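Local coordinates for protein succinate-semialdehyde dehydrogenase (NAD(P)(+)) (Marinobacter aquaeolei, PDB 3RH9) that probably oxidises succinate semialdehyde to succinate using a nicotinamide dinucleotide cofactor, as a member of the aldehyde dehydrogenase family, at residues T72-L77 against K122-L127; D79-L84 against F116-A121; F266-L271 against F421-E426; A273-L278 against D304-K309; G434-H439 against G455-S460. All blocks are in the same frame, centred on the assembly; numbering follows the deposited sequence.

Contact 1: residues T72-L77 against K122-L127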
# COMPACT_ATOMS: atom_id res chain seq x y z
N THR A 72 11.42 -3.21 -25.42
CA THR A 72 10.19 -3.73 -25.99
C THR A 72 9.00 -3.03 -25.32
O THR A 72 8.13 -2.51 -26.01
CB THR A 72 10.06 -5.25 -25.84
OG1 THR A 72 11.00 -5.89 -26.69
CG2 THR A 72 8.68 -5.70 -26.24
N ARG A 73 8.98 -3.04 -24.00
CA ARG A 73 7.90 -2.41 -23.24
C ARG A 73 7.80 -0.92 -23.57
O ARG A 73 6.71 -0.37 -23.71
CB ARG A 73 8.13 -2.57 -21.74
CG ARG A 73 7.79 -3.94 -21.19
CD ARG A 73 8.09 -3.98 -19.70
NE ARG A 73 9.45 -4.46 -19.50
CZ ARG A 73 10.25 -4.15 -18.49
NH1 ARG A 73 9.85 -3.32 -17.52
NH2 ARG A 73 11.47 -4.68 -18.44
N ARG A 74 8.96 -0.28 -23.72
CA ARG A 74 9.04 1.13 -24.09
C ARG A 74 8.33 1.41 -25.42
O ARG A 74 7.64 2.42 -25.56
CB ARG A 74 10.51 1.53 -24.14
CG ARG A 74 10.83 2.88 -24.73
CD ARG A 74 12.30 3.15 -24.48
NE ARG A 74 12.44 4.08 -23.38
CZ ARG A 74 13.38 4.03 -22.45
NH1 ARG A 74 14.30 3.07 -22.46
NH2 ARG A 74 13.38 4.94 -21.49
N LYS A 75 8.48 0.50 -26.37
CA LYS A 75 7.86 0.63 -27.68
C LYS A 75 6.33 0.52 -27.61
O LYS A 75 5.62 1.26 -28.30
CB LYS A 75 8.44 -0.41 -28.66
CG LYS A 75 8.04 -0.21 -30.11
CD LYS A 75 8.33 1.23 -30.56
CE LYS A 75 8.60 1.34 -32.08
NZ LYS A 75 7.47 0.79 -32.89
N TRP A 76 5.83 -0.40 -26.78
CA TRP A 76 4.38 -0.53 -26.55
C TRP A 76 3.77 0.79 -26.09
O TRP A 76 2.80 1.28 -26.66
CB TRP A 76 4.09 -1.54 -25.45
CG TRP A 76 4.60 -2.90 -25.65
CD1 TRP A 76 4.96 -3.47 -26.81
CD2 TRP A 76 4.77 -3.91 -24.63
NE1 TRP A 76 5.37 -4.76 -26.60
CE2 TRP A 76 5.26 -5.06 -25.27
CE3 TRP A 76 4.56 -3.94 -23.25
CZ2 TRP A 76 5.55 -6.24 -24.57
CZ3 TRP A 76 4.85 -5.12 -22.55
CH2 TRP A 76 5.33 -6.25 -23.21
N LEU A 77 4.33 1.34 -25.01
CA LEU A 77 3.86 2.59 -24.44
C LEU A 77 3.86 3.65 -25.53
O LEU A 77 2.86 4.35 -25.73
CB LEU A 77 4.76 3.02 -23.28
CG LEU A 77 4.85 2.02 -22.11
CD1 LEU A 77 5.96 2.35 -21.13
CD2 LEU A 77 3.52 1.95 -21.42
N LYS A 122 9.11 7.69 -21.23
CA LYS A 122 10.29 8.45 -20.87
C LYS A 122 10.92 7.97 -19.58
O LYS A 122 12.13 7.98 -19.45
CB LYS A 122 9.99 9.94 -20.79
CG LYS A 122 9.70 10.55 -22.15
CD LYS A 122 9.10 11.95 -22.03
CE LYS A 122 8.67 12.46 -23.41
NZ LYS A 122 8.22 13.88 -23.33
N HIS A 123 10.11 7.53 -18.63
CA HIS A 123 10.66 7.21 -17.30
C HIS A 123 10.71 5.74 -16.92
O HIS A 123 11.04 5.40 -15.79
CB HIS A 123 9.92 8.00 -16.24
CG HIS A 123 10.01 9.48 -16.43
ND1 HIS A 123 11.01 10.24 -15.87
CD2 HIS A 123 9.25 10.33 -17.16
CE1 HIS A 123 10.85 11.51 -16.22
NE2 HIS A 123 9.78 11.59 -17.00
N ILE A 124 10.40 4.86 -17.86
CA ILE A 124 10.42 3.43 -17.61
C ILE A 124 11.75 2.97 -16.97
O ILE A 124 11.79 1.95 -16.26
CB ILE A 124 10.13 2.66 -18.91
CG1 ILE A 124 9.91 1.17 -18.63
CG2 ILE A 124 11.25 2.87 -19.93
CD1 ILE A 124 9.37 0.41 -19.83
N SER A 125 12.82 3.71 -17.22
CA SER A 125 14.14 3.30 -16.73
C SER A 125 14.21 3.34 -15.21
O SER A 125 15.11 2.75 -14.61
CB SER A 125 15.26 4.15 -17.34
OG SER A 125 15.75 3.52 -18.51
N ALA A 126 13.25 4.03 -14.62
CA ALA A 126 13.14 4.13 -13.17
C ALA A 126 13.04 2.77 -12.48
O ALA A 126 13.40 2.64 -11.31
CB ALA A 126 11.97 5.01 -12.81
N LEU A 127 12.55 1.75 -13.19
CA LEU A 127 12.33 0.42 -12.60
C LEU A 127 13.52 -0.51 -12.77
O LEU A 127 13.43 -1.72 -12.50
CB LEU A 127 11.07 -0.23 -13.19
CG LEU A 127 9.77 0.51 -12.90
CD1 LEU A 127 8.61 -0.01 -13.74
CD2 LEU A 127 9.46 0.45 -11.42
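Ile124 is the central side chain of this contact, set against one flank of helix 70-86 where Arg73, Arg74 and Leu77 receive it. The inner half is apolar. Ile124 carries its CG1 branch anti to the backbone N (chi1 -171°), which extends CD1 toward the helix; there Ile124 CD1 lies 3.8 Å from Arg73 CB, and on the inner flank it is 4.1 Å from Leu77 CD1. Leu172 and Ala173 of helix 162-174 back this side: Leu77 packs on both and Ile124 on Ala173, so the two methyl-bearing chains are covered from a third helix.

The outer half is mixed. Arg74 reaches along the surface with a chain bent at its third torsion (-103°), and its guanidinium turns one face to the other branch of Ile124. Ile124 CG2 sits 3.3 Å above that plane, displaced toward its rim, and nearest to Arg74 NH2. Looser is the edge of the same group, where Lys122 and Ser125 are exposed to solvent: Lys122 O lies in its plane but 3.9 Å from Arg74 NH2, and Ser125 OG is 4.1 Å from Arg74 NH2. The firmer polar partners of Arg74 are Glu71, by a salt bridge, and Ala121 O, just before 122-127, to which NH2 probably donates. Arg73 likewise spends its guanidinium elsewhere, on Trp68 O and Ala173 O.

The chemistry is therefore divided: Ile124, in the 3-10 segment that follows helix 103-123, meets helix 70-86 by carbon contacts through CD1, while Arg74 covers its CG2 methyl and directs its charge to Glu71, probably keeping water from that side of the apolar patch.

Contact 2: residues D79-L84 against F116-A121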
# COMPACT_ATOMS: atom_id res chain seq x y z
N ASP A 79 3.90 3.38 -28.84
CA ASP A 79 2.87 3.06 -29.82
C ASP A 79 1.47 3.41 -29.29
O ASP A 79 0.69 4.05 -29.99
CB ASP A 79 2.93 1.59 -30.23
CG ASP A 79 4.13 1.26 -31.12
OD1 ASP A 79 4.89 2.19 -31.50
OD2 ASP A 79 4.30 0.05 -31.44
N ILE A 80 1.14 2.98 -28.08
CA ILE A 80 -0.15 3.31 -27.50
C ILE A 80 -0.35 4.82 -27.38
O ILE A 80 -1.40 5.34 -27.74
CB ILE A 80 -0.36 2.65 -26.13
CG1 ILE A 80 -0.47 1.13 -26.28
CG2 ILE A 80 -1.61 3.19 -25.48
CD1 ILE A 80 -0.31 0.36 -24.98
N ARG A 81 0.66 5.53 -26.90
CA ARG A 81 0.57 6.98 -26.78
C ARG A 81 0.28 7.64 -28.12
O ARG A 81 -0.47 8.62 -28.19
CB ARG A 81 1.84 7.56 -26.16
CG ARG A 81 1.96 9.07 -26.27
CD ARG A 81 2.93 9.45 -27.36
NE ARG A 81 4.31 9.40 -26.89
CZ ARG A 81 5.35 9.05 -27.65
NH1 ARG A 81 5.17 8.70 -28.92
NH2 ARG A 81 6.58 9.04 -27.13
N ASP A 82 0.87 7.09 -29.18
CA ASP A 82 0.66 7.57 -30.54
C ASP A 82 -0.70 7.14 -31.06
O ASP A 82 -1.39 7.91 -31.72
CB ASP A 82 1.76 7.04 -31.47
CG ASP A 82 3.12 7.68 -31.21
OD1 ASP A 82 3.16 8.69 -30.47
OD2 ASP A 82 4.14 7.18 -31.74
N GLY A 83 -1.09 5.90 -30.78
CA GLY A 83 -2.41 5.41 -31.15
C GLY A 83 -3.53 6.27 -30.58
O GLY A 83 -4.47 6.65 -31.29
N LEU A 84 -3.45 6.60 -29.30
CA LEU A 84 -4.47 7.47 -28.73
C LEU A 84 -4.54 8.78 -29.52
O LEU A 84 -5.59 9.16 -30.01
CB LEU A 84 -4.21 7.74 -27.25
CG LEU A 84 -4.50 6.53 -26.36
CD1 LEU A 84 -3.87 6.74 -24.99
CD2 LEU A 84 -6.00 6.26 -26.25
N PHE A 116 0.15 9.98 -20.18
CA PHE A 116 0.55 9.02 -19.16
C PHE A 116 1.47 8.00 -19.80
O PHE A 116 2.51 7.62 -19.25
CB PHE A 116 -0.67 8.36 -18.53
CG PHE A 116 -1.34 9.22 -17.52
CD1 PHE A 116 -0.80 9.38 -16.26
CD2 PHE A 116 -2.50 9.92 -17.84
CE1 PHE A 116 -1.40 10.19 -15.32
CE2 PHE A 116 -3.11 10.74 -16.90
CZ PHE A 116 -2.55 10.88 -15.63
N PHE A 117 1.07 7.57 -20.98
CA PHE A 117 1.86 6.64 -21.75
C PHE A 117 3.17 7.28 -22.16
O PHE A 117 4.22 6.65 -22.13
CB PHE A 117 1.05 6.15 -22.94
CG PHE A 117 0.04 5.12 -22.57
CD1 PHE A 117 -1.28 5.45 -22.42
CD2 PHE A 117 0.43 3.81 -22.33
CE1 PHE A 117 -2.20 4.49 -22.06
CE2 PHE A 117 -0.48 2.85 -21.97
CZ PHE A 117 -1.80 3.19 -21.84
N ASP A 118 3.12 8.55 -22.53
CA ASP A 118 4.33 9.25 -22.89
C ASP A 118 5.23 9.30 -21.68
O ASP A 118 6.43 9.04 -21.77
CB ASP A 118 4.03 10.67 -23.38
CG ASP A 118 5.27 11.34 -23.96
OD1 ASP A 118 5.96 10.73 -24.82
OD2 ASP A 118 5.57 12.48 -23.56
N TYR A 119 4.66 9.64 -20.54
CA TYR A 119 5.48 9.88 -19.38
C TYR A 119 6.12 8.57 -18.93
O TYR A 119 7.27 8.55 -18.49
CB TYR A 119 4.69 10.53 -18.27
CG TYR A 119 5.50 10.63 -17.02
CD1 TYR A 119 5.50 9.59 -16.10
CD2 TYR A 119 6.31 11.74 -16.77
CE1 TYR A 119 6.27 9.66 -14.96
CE2 TYR A 119 7.08 11.82 -15.62
CZ TYR A 119 7.05 10.78 -14.73
OH TYR A 119 7.80 10.84 -13.58
N CYS A 120 5.38 7.48 -19.05
CA CYS A 120 5.91 6.17 -18.67
C CYS A 120 6.97 5.64 -19.61
O CYS A 120 7.87 4.91 -19.19
CB CYS A 120 4.77 5.17 -18.53
SG CYS A 120 3.99 5.27 -16.93
N ALA A 121 6.87 6.00 -20.88
CA ALA A 121 7.92 5.64 -21.82
C ALA A 121 9.22 6.39 -21.48
O ALA A 121 10.30 5.80 -21.41
CB ALA A 121 7.49 5.92 -23.25
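Phe117 and Arg81 meet at the centre of an antiparallel helix pair in the cofactor-binding domain of the aldehyde dehydrogenase fold, the short axes passing 8.4 Å apart at 158°. The apolar half of the first shell lies around the Phe117 ring. Ile80 CG2 sits over its face as a CH-pi contact, 3.5 Å from the centroid and only 5° off the normal, and Leu84 CD1 approaches Phe117 CD1 obliquely at 3.9 Å. On the backbone side, Arg81 CB packs on Phe117 CB.

In the polar half, Arg81 turns from this apolar layer through a chain bent at its second and third torsions and meets Asp118 side-on, giving both NE and NH2 to the single oxygen OD1. The guanidinium and carboxylate planes stand 59° apart, and both bonds are well off straight, so this is a salt bridge with skewed geometry. Asp82 completes a salt-bridge network at NH1, though that pair is modelled too short for its exact geometry to be trusted.

The second shell holds these groups in place. Phe193 of helix 188-197 covers Ile80, Leu84 and Phe117, and Lys122 pairs with the other oxygen of Asp118. In the bridge itself, Arg81 NH2 is 2.9 Å from Asp118 OD1.

Contact 3: residues F266-L271 against F421-E426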
# COMPACT_ATOMS: atom_id res chain seq x y z
N PHE A 266 -8.88 33.15 -0.03
CA PHE A 266 -8.61 34.20 0.95
C PHE A 266 -8.96 35.63 0.48
O PHE A 266 -9.08 35.89 -0.72
CB PHE A 266 -7.17 34.09 1.48
CG PHE A 266 -7.01 33.01 2.50
CD1 PHE A 266 -7.27 33.26 3.83
CD2 PHE A 266 -6.66 31.73 2.13
CE1 PHE A 266 -7.14 32.26 4.77
CE2 PHE A 266 -6.54 30.72 3.07
CZ PHE A 266 -6.78 31.00 4.39
N ASP A 267 -9.16 36.53 1.44
CA ASP A 267 -9.48 37.94 1.17
C ASP A 267 -8.37 38.69 0.42
O ASP A 267 -8.62 39.71 -0.21
CB ASP A 267 -9.83 38.69 2.46
CG ASP A 267 -8.81 38.46 3.57
OD1 ASP A 267 -7.83 37.71 3.34
OD2 ASP A 267 -9.00 39.03 4.67
N ASP A 268 -7.15 38.18 0.50
CA ASP A 268 -6.04 38.76 -0.25
C ASP A 268 -5.82 38.06 -1.60
O ASP A 268 -4.88 38.38 -2.33
CB ASP A 268 -4.76 38.74 0.61
CG ASP A 268 -4.14 37.34 0.72
OD1 ASP A 268 -4.68 36.39 0.11
OD2 ASP A 268 -3.11 37.21 1.42
N ALA A 269 -6.69 37.12 -1.95
CA ALA A 269 -6.57 36.38 -3.20
C ALA A 269 -6.92 37.24 -4.42
O ALA A 269 -7.76 38.11 -4.33
CB ALA A 269 -7.46 35.15 -3.16
N ASP A 270 -6.26 36.99 -5.55
CA ASP A 270 -6.67 37.56 -6.82
C ASP A 270 -7.99 36.91 -7.22
O ASP A 270 -8.02 35.76 -7.64
CB ASP A 270 -5.57 37.28 -7.86
CG ASP A 270 -6.01 37.58 -9.30
OD1 ASP A 270 -7.21 37.81 -9.55
OD2 ASP A 270 -5.14 37.56 -10.20
N LEU A 271 -9.09 37.65 -7.08
CA LEU A 271 -10.43 37.08 -7.26
C LEU A 271 -10.72 36.64 -8.68
O LEU A 271 -11.37 35.62 -8.89
CB LEU A 271 -11.52 38.06 -6.82
CG LEU A 271 -12.06 37.93 -5.40
CD1 LEU A 271 -10.94 37.59 -4.46
CD2 LEU A 271 -12.73 39.21 -4.99
N PHE A 421 -6.34 29.68 -2.66
CA PHE A 421 -5.92 30.91 -3.32
C PHE A 421 -5.62 31.96 -2.30
O PHE A 421 -6.42 32.21 -1.40
CB PHE A 421 -6.99 31.41 -4.28
CG PHE A 421 -7.13 30.57 -5.52
CD1 PHE A 421 -7.67 29.30 -5.45
CD2 PHE A 421 -6.73 31.06 -6.75
CE1 PHE A 421 -7.80 28.53 -6.58
CE2 PHE A 421 -6.87 30.29 -7.89
CZ PHE A 421 -7.40 29.03 -7.81
N THR A 422 -4.47 32.60 -2.44
CA THR A 422 -4.04 33.58 -1.47
C THR A 422 -2.78 34.27 -1.96
O THR A 422 -1.86 33.62 -2.44
CB THR A 422 -3.82 32.92 -0.08
OG1 THR A 422 -3.49 33.91 0.91
CG2 THR A 422 -2.71 31.88 -0.15
N ALA A 423 -2.74 35.59 -1.86
CA ALA A 423 -1.56 36.35 -2.26
C ALA A 423 -0.42 36.10 -1.29
O ALA A 423 0.75 36.30 -1.62
CB ALA A 423 -1.88 37.85 -2.34
N ASP A 424 -0.77 35.65 -0.09
CA ASP A 424 0.22 35.34 0.94
C ASP A 424 0.85 33.94 0.77
O ASP A 424 0.24 32.91 1.08
CB ASP A 424 -0.41 35.47 2.32
CG ASP A 424 0.59 35.30 3.44
OD1 ASP A 424 1.69 34.71 3.21
OD2 ASP A 424 0.29 35.74 4.57
N ALA A 425 2.10 33.92 0.30
CA ALA A 425 2.79 32.67 -0.02
C ALA A 425 3.24 31.87 1.20
O ALA A 425 3.30 30.64 1.14
CB ALA A 425 3.96 32.95 -0.97
N GLU A 426 3.57 32.55 2.30
CA GLU A 426 3.91 31.81 3.52
C GLU A 426 2.65 31.14 4.09
O GLU A 426 2.70 30.00 4.57
CB GLU A 426 4.62 32.70 4.56
CG GLU A 426 5.88 33.38 4.02
CD GLU A 426 6.85 33.89 5.11
OE1 GLU A 426 6.42 34.12 6.27
OE2 GLU A 426 8.06 34.08 4.80
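Two first torsions bring Asp268 and Thr422 together: CG of Asp268 stands between its backbone N and carbonyl carbon (chi1 75°), and Thr422 turns OG1 anti to N (chi1 -176°). Asp268 belongs to a type I beta turn from Phe266 to Ala269, at the end of strand 262-265 in the parallel part of the catalytic-domain sheet; 421-426 follows the neighbouring strand 417-421.

The Asp268 carboxylate faces the backbone opposite. Thr422 OG1 donates to the syn lone pair of Asp268 OD1 at 2.9 Å, Ala423 N adds a weak bond to OD1, and Asp424 N a weak one to OD2. Arg427, on the helix that Asp424 caps, forms a salt bridge with Asp268 OD2 and probably offsets the charge of the two nearby aspartates. An asparagine at Asp268 would probably leave Arg427 without its counter-charge and weaken the hold on the turn leading into helix 425-434.

Beside the turn, Ala269 CB packs 3.9 Å from Phe421 CB. The Phe266 ring lies alongside Thr422, pointing the same way, with Phe421 O at its edge. The strand pairing continues one step further here, as Phe421 O accepts a nearly straight bond from Phe266 N, 3.0 Å long.

Contact 4: residues A273-L278 against D304-K309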
# COMPACT_ATOMS: atom_id res chain seq x y z
N ALA A 273 -8.67 35.55 -10.91
CA ALA A 273 -7.96 34.31 -11.19
C ALA A 273 -8.64 33.11 -10.53
O ALA A 273 -8.83 32.06 -11.15
CB ALA A 273 -6.50 34.42 -10.77
N ALA A 274 -9.01 33.26 -9.26
CA ALA A 274 -9.73 32.22 -8.55
C ALA A 274 -11.09 31.90 -9.23
O ALA A 274 -11.45 30.74 -9.41
CB ALA A 274 -9.92 32.61 -7.10
N ALA A 275 -11.82 32.93 -9.62
CA ALA A 275 -13.09 32.76 -10.31
C ALA A 275 -12.88 31.99 -11.60
O ALA A 275 -13.61 31.05 -11.90
CB ALA A 275 -13.73 34.12 -10.59
N ASP A 276 -11.88 32.42 -12.37
CA ASP A 276 -11.50 31.73 -13.59
C ASP A 276 -11.18 30.28 -13.30
O ASP A 276 -11.67 29.37 -13.97
CB ASP A 276 -10.27 32.39 -14.21
CG ASP A 276 -10.62 33.54 -15.13
OD1 ASP A 276 -11.74 34.06 -15.01
OD2 ASP A 276 -9.76 33.91 -15.96
N ASN A 277 -10.35 30.06 -12.29
CA ASN A 277 -9.95 28.72 -11.94
C ASN A 277 -11.11 27.86 -11.46
O ASN A 277 -11.22 26.68 -11.81
CB ASN A 277 -8.85 28.76 -10.89
CG ASN A 277 -7.48 28.85 -11.52
OD1 ASN A 277 -6.94 27.85 -12.00
ND2 ASN A 277 -6.90 30.05 -11.51
N LEU A 278 -11.98 28.46 -10.66
CA LEU A 278 -13.09 27.72 -10.08
C LEU A 278 -13.98 27.17 -11.19
O LEU A 278 -14.30 25.98 -11.19
CB LEU A 278 -13.89 28.61 -9.15
CG LEU A 278 -14.42 27.94 -7.88
CD1 LEU A 278 -15.56 28.75 -7.29
CD2 LEU A 278 -14.84 26.50 -8.13
N ASP A 304 -19.25 38.41 -1.32
CA ASP A 304 -20.20 39.06 -2.21
C ASP A 304 -19.64 39.31 -3.60
O ASP A 304 -20.25 38.96 -4.61
CB ASP A 304 -20.66 40.38 -1.61
CG ASP A 304 -21.74 40.19 -0.57
OD1 ASP A 304 -22.48 39.18 -0.70
OD2 ASP A 304 -21.84 41.04 0.35
N ALA A 305 -18.47 39.94 -3.64
CA ALA A 305 -17.79 40.19 -4.89
C ALA A 305 -17.50 38.86 -5.58
O ALA A 305 -17.59 38.74 -6.80
CB ALA A 305 -16.51 40.96 -4.66
N PHE A 306 -17.16 37.85 -4.79
CA PHE A 306 -16.81 36.57 -5.39
C PHE A 306 -18.01 35.88 -6.05
O PHE A 306 -17.89 35.37 -7.16
CB PHE A 306 -16.09 35.64 -4.41
CG PHE A 306 -15.45 34.44 -5.08
CD1 PHE A 306 -14.41 34.60 -5.98
CD2 PHE A 306 -15.91 33.16 -4.83
CE1 PHE A 306 -13.84 33.51 -6.61
CE2 PHE A 306 -15.34 32.07 -5.45
CZ PHE A 306 -14.30 32.24 -6.34
N GLY A 307 -19.16 35.88 -5.38
CA GLY A 307 -20.35 35.28 -5.94
C GLY A 307 -20.74 35.94 -7.25
O GLY A 307 -21.10 35.28 -8.23
N GLN A 308 -20.66 37.27 -7.26
CA GLN A 308 -20.97 38.06 -8.43
C GLN A 308 -20.15 37.57 -9.60
O GLN A 308 -20.69 37.24 -10.66
CB GLN A 308 -20.63 39.53 -8.17
CG GLN A 308 -21.59 40.52 -8.81
CD GLN A 308 -22.91 40.56 -8.06
OE1 GLN A 308 -22.93 40.50 -6.82
NE2 GLN A 308 -24.02 40.66 -8.80
N LYS A 309 -18.84 37.53 -9.39
CA LYS A 309 -17.91 37.06 -10.42
C LYS A 309 -18.27 35.66 -10.91
O LYS A 309 -18.19 35.37 -12.11
CB LYS A 309 -16.47 37.10 -9.91
CG LYS A 309 -15.85 38.48 -9.90
CD LYS A 309 -14.62 38.54 -9.00
CE LYS A 309 -13.89 39.87 -9.12
NZ LYS A 309 -14.80 40.99 -9.54
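Phe306 carries the apolar part of this helix-to-helix contact, laying its ring edge against Ala275 and Leu278. Its CG is anti to the backbone N (chi1 -168°), a torsion that swings the ring out of helix 303-316 and across to helix 271-283. Phe306 CE1 comes 4.0 Å from Ala275 CB and also touches Ala274 CB at 4.1 Å, with Ala275 N near the ring plane at 3.7 Å from Phe306 CE1. On the other flank of the edge Leu278 CD1 packs 3.8 Å from Phe306 CE2, so the rim of the phenyl group fits between a leucine methyl and Ala275, and the small alanine side chains let the ring come close to the helix backbone.

A second, purely aliphatic touch lies one turn farther along: Lys309 CB meets Ala275 CB at 4.1 Å. The rest of the lysine leads away, and its NZ is paired with Glu272 in a salt bridge; another bridge, from Asp276 to Arg313, joins the same two helices beyond 304-309.

The polar side chain of Asn277 turns back on its own helix. Asn277 supplies both its backbone N and its ND2 to Ala273 O, the two donors reaching that oxygen from opposite faces of the carbonyl plane, while OD1 accepts from Gly445 N.

The axes of 273-278 and 304-309 cross at -45° with a closest approach of 10.0 Å. Both helices lie against the same sheet: Leu278 rests on Phe263 of strand 262-265 and Ile296 of strand 295-299, and Phe306 on Val265 and Val298 of the same two strands. Helix 271-283 is thus the connection of a beta-alpha-beta crossover, with helix 303-316 packed beside it.

Contact 5: residues G434-H439 against G455-S460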
# COMPACT_ATOMS: atom_id res chain seq x y z
N GLY A 434 -1.18 21.74 6.22
CA GLY A 434 -2.14 21.33 7.22
C GLY A 434 -3.29 20.59 6.60
O GLY A 434 -4.03 19.87 7.28
N LEU A 435 -3.45 20.77 5.29
CA LEU A 435 -4.51 20.10 4.54
C LEU A 435 -4.14 18.66 4.32
O LEU A 435 -3.15 18.38 3.65
CB LEU A 435 -4.72 20.79 3.20
CG LEU A 435 -5.60 22.04 3.24
CD1 LEU A 435 -5.72 22.62 1.86
CD2 LEU A 435 -6.98 21.74 3.80
N ARG A 436 -4.91 17.74 4.88
CA ARG A 436 -4.66 16.32 4.66
C ARG A 436 -5.27 15.85 3.32
O ARG A 436 -6.20 15.05 3.28
CB ARG A 436 -5.24 15.50 5.82
CG ARG A 436 -4.91 16.03 7.21
CD ARG A 436 -3.78 15.25 7.86
NE ARG A 436 -2.51 15.48 7.18
CZ ARG A 436 -1.41 14.77 7.39
NH1 ARG A 436 -1.40 13.78 8.26
NH2 ARG A 436 -0.31 15.07 6.72
N PHE A 437 -4.74 16.38 2.23
CA PHE A 437 -5.18 15.99 0.90
C PHE A 437 -3.99 15.62 0.02
O PHE A 437 -2.91 16.19 0.14
CB PHE A 437 -6.02 17.10 0.25
CG PHE A 437 -7.34 17.28 0.90
CD1 PHE A 437 -7.45 18.00 2.08
CD2 PHE A 437 -8.47 16.71 0.35
CE1 PHE A 437 -8.67 18.14 2.68
CE2 PHE A 437 -9.69 16.84 0.96
CZ PHE A 437 -9.79 17.56 2.11
N GLY A 438 -4.18 14.64 -0.85
CA GLY A 438 -3.11 14.18 -1.69
C GLY A 438 -2.73 15.21 -2.71
O GLY A 438 -1.63 15.19 -3.23
N HIS A 439 -3.64 16.12 -3.00
CA HIS A 439 -3.42 17.11 -4.06
C HIS A 439 -3.94 18.47 -3.59
O HIS A 439 -5.11 18.60 -3.23
CB HIS A 439 -4.10 16.66 -5.36
CG HIS A 439 -3.89 17.59 -6.53
ND1 HIS A 439 -4.70 18.69 -6.76
CD2 HIS A 439 -3.00 17.56 -7.55
CE1 HIS A 439 -4.30 19.30 -7.86
NE2 HIS A 439 -3.28 18.64 -8.36
N GLY A 455 -3.28 10.83 -5.45
CA GLY A 455 -3.92 9.81 -4.65
C GLY A 455 -4.38 10.42 -3.36
O GLY A 455 -4.13 11.59 -3.09
N GLY A 456 -5.05 9.63 -2.54
CA GLY A 456 -5.66 10.17 -1.35
C GLY A 456 -4.96 9.81 -0.06
O GLY A 456 -4.36 8.73 0.05
N MSE A 457 -5.02 10.73 0.90
CA MSE A 457 -4.78 10.42 2.30
C MSE A 457 -6.11 9.98 2.83
O MSE A 457 -7.08 9.96 2.08
CB MSE A 457 -4.35 11.65 3.07
CG MSE A 457 -3.18 12.35 2.49
SE MSE A 457 -2.39 13.51 3.84
CE MSE A 457 -1.20 14.58 2.68
N LYS A 458 -6.17 9.68 4.12
CA LYS A 458 -7.44 9.33 4.76
C LYS A 458 -8.20 8.24 3.97
O LYS A 458 -7.59 7.29 3.49
CB LYS A 458 -8.33 10.57 4.97
CG LYS A 458 -7.89 11.57 6.09
CD LYS A 458 -9.13 12.29 6.66
CE LYS A 458 -8.94 13.79 6.94
NZ LYS A 458 -9.13 14.71 5.74
N ALA A 459 -9.51 8.40 3.83
CA ALA A 459 -10.35 7.36 3.24
C ALA A 459 -10.54 7.54 1.75
O ALA A 459 -11.37 6.86 1.12
CB ALA A 459 -11.69 7.32 3.93
N SER A 460 -9.78 8.45 1.17
CA SER A 460 -9.83 8.68 -0.27
C SER A 460 -9.00 7.66 -1.03
O SER A 460 -9.00 7.66 -2.25
CB SER A 460 -9.36 10.08 -0.62
OG SER A 460 -10.35 11.03 -0.36
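Two loops meet here at the subunit interface and beside the predicted active-site residue: Gly455 lies about 5 Å from the side chain of Glu256. Arg436, the centre of an inverse gamma turn after helix 425-434, faces Met457, a selenomethionine in this crystal. The two side chains cross at about a right angle. Met457 SE sits 3.6 Å above one face of the Arg436 guanidinium, displaced toward its rim, and also 3.7 Å from Arg436 CA, in the crook of a chain bent at its second and third torsions. Beyond CG the Met457 chain is extended, which carries Met457 CE to 3.5 Å from Phe437 O.

Next to this, Gly438 CA makes a CA-H...O contact with Gly455 O at 3.1 Å. Lys458 turns NZ over the loop toward Phe437, at most a weak cation-pi attraction; its hydrogen bond goes to Phe414 O.

Arg436 NH2 donates to Pro147 O of the second subunit. Replaced by a leucine, Arg436 would probably leave that carbonyl without its donor and Met457 without the flat group its selenium lies against. The same guanidinium thus lies against the selenium and donates across the interface, and a native methionine sulfur would probably pack in the same way.

In the fold
From the N terminus, contact 1 closes the first loop, bringing the end of helix 103-123 back to helix 70-86, and contact 2 is nested inside it on the same helix pair; Leu77 packs against Phe117, so the two are continuous. Contact 3 then closes the longest loop, its segments 150 residues apart, joining the ends of strands 262-265 and 417-421. Contact 4 nests within it, setting helix 271-283 beside helix 303-316, and Phe421 links the two by touching Ala274 and Asn277. Contact 5 comes last, in series, tying the loop after helix 425-434 to the segment before strand 461-462. None cross; contacts 1 and 3 lie about 41 Å apart between centres.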